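PDB 3QVL: putative hydantoin racemase from Klebsiella pneumoniae subsp. pneumoniae, which racemises allantoin and probably also interconverts the D and L forms of other 5-monosubstituted hydantoins. Local coordinates for residues Ala158-Lys161 with Val162-Cys166. Residues are numbered along the deposited sequence; the frame is centred on the assembly and turned at random.
Sequences AQEK and VRERC
The guanidinium of R163 receives the carboxylate of E160 at its edge, near the guanidinium plane, and the two flat groups are turned 40° from one another. OE2 of E160 lies 3.1 Å from NH1 of R163, a salt bridge whose N-H points well off the oxygen, making it weak as a hydrogen bond. Both side chains leave the helix with CG anti to the backbone N and run side by side; R163 stays extended as far as NE, whereas E160 bends at chi2 (57°), which swings its carboxylate back toward the following turn. The stronger hold on R163 comes from E195 of helix 189-196, bound through NE. The same E160 OE2 that meets R163 NH1 also lies 3.0 Å from E164 OE2, with the carboxylate planes 67° apart; so close a pair of acidic oxygens would probably raise the proton affinity of one of them, and R163 probably offsets part of the repulsion. The backbone ladder continues through both segments: V162 N donates to A158 O (2.9 Å) and E164 N to E160 O (3.0 Å). V162 faces inward, its CG2 packed 3.2 Å from A158 O while the side chain meets L180 and L192. With E160, R163 and E164 on its outer side and A158 and V162 on its inner face, helix 157-172 is an amphipathic alpha-helix flanking the parallel sheet that contains strand 177-180 in the Asp/Glu/hydantoin racemase fold.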
# COMPACT_ATOMS: atom_id res chain seq x y z
N ALA A 158 23.74 27.43 6.35
CA ALA A 158 22.56 26.59 6.16
C ALA A 158 21.88 26.88 4.82
O ALA A 158 21.49 25.96 4.11
CB ALA A 158 21.57 26.78 7.31
N GLN A 159 21.77 28.17 4.49
CA GLN A 159 21.17 28.62 3.23
C GLN A 159 21.94 28.12 2.01
O GLN A 159 21.34 27.71 1.02
CB GLN A 159 21.07 30.15 3.20
CG GLN A 159 19.96 30.74 4.07
CD GLN A 159 20.26 30.74 5.56
OE1 GLN A 159 21.39 30.51 5.99
NE2 GLN A 159 19.24 31.00 6.37
N GLU A 160 23.27 28.14 2.09
CA GLU A 160 24.13 27.63 1.02
C GLU A 160 24.02 26.11 0.90
O GLU A 160 24.01 25.57 -0.21
CB GLU A 160 25.59 28.07 1.23
CG GLU A 160 26.58 27.59 0.15
CD GLU A 160 26.20 28.01 -1.27
OE1 GLU A 160 25.66 29.12 -1.45
OE2 GLU A 160 26.46 27.23 -2.20
N LYS A 161 23.94 25.43 2.04
CA LYS A 161 23.77 23.98 2.08
C LYS A 161 22.43 23.53 1.48
O LYS A 161 22.37 22.49 0.82
CB LYS A 161 23.92 23.45 3.51
CG LYS A 161 25.35 23.13 3.90
CD LYS A 161 25.43 22.67 5.34
CE LYS A 161 26.64 21.77 5.58
NZ LYS A 161 26.40 20.39 5.07
N VAL A 162 21.38 24.31 1.72
CA VAL A 162 20.07 24.06 1.12
C VAL A 162 20.15 24.16 -0.40
O VAL A 162 19.70 23.26 -1.12
CB VAL A 162 18.98 25.02 1.68
CG1 VAL A 162 17.68 24.92 0.87
CG2 VAL A 162 18.71 24.73 3.14
N ARG A 163 20.76 25.24 -0.89
CA ARG A 163 20.95 25.48 -2.32
C ARG A 163 21.70 24.33 -2.99
O ARG A 163 21.24 23.80 -4.00
CB ARG A 163 21.68 26.81 -2.54
CG ARG A 163 21.88 27.19 -4.00
CD ARG A 163 22.80 28.39 -4.12
NE ARG A 163 23.36 28.52 -5.46
CZ ARG A 163 24.50 27.97 -5.86
NH1 ARG A 163 25.24 27.25 -5.03
NH2 ARG A 163 24.92 28.15 -7.11
N GLU A 164 22.83 23.94 -2.41
CA GLU A 164 23.66 22.85 -2.93
C GLU A 164 22.93 21.51 -2.93
O GLU A 164 23.05 20.73 -3.88
CB GLU A 164 24.97 22.74 -2.14
CG GLU A 164 25.96 23.87 -2.39
CD GLU A 164 27.18 23.80 -1.48
OE1 GLU A 164 27.38 22.78 -0.80
OE2 GLU A 164 27.95 24.79 -1.46
N ARG A 165 22.17 21.26 -1.87
CA ARG A 165 21.38 20.04 -1.76
C ARG A 165 20.21 19.99 -2.74
O ARG A 165 19.84 18.92 -3.22
CB ARG A 165 20.90 19.83 -0.32
CG ARG A 165 21.43 18.56 0.31
CD ARG A 165 20.44 17.44 0.10
NE ARG A 165 21.06 16.14 -0.12
CZ ARG A 165 21.07 15.50 -1.29
NH1 ARG A 165 20.51 16.05 -2.36
NH2 ARG A 165 21.65 14.31 -1.39
N CYS A 166 19.63 21.15 -3.03
CA CYS A 166 18.57 21.27 -4.03
C CYS A 166 19.09 20.96 -5.43
O CYS A 166 18.44 20.23 -6.19
CB CYS A 166 17.94 22.67 -4.00
SG CYS A 166 16.88 22.99 -2.58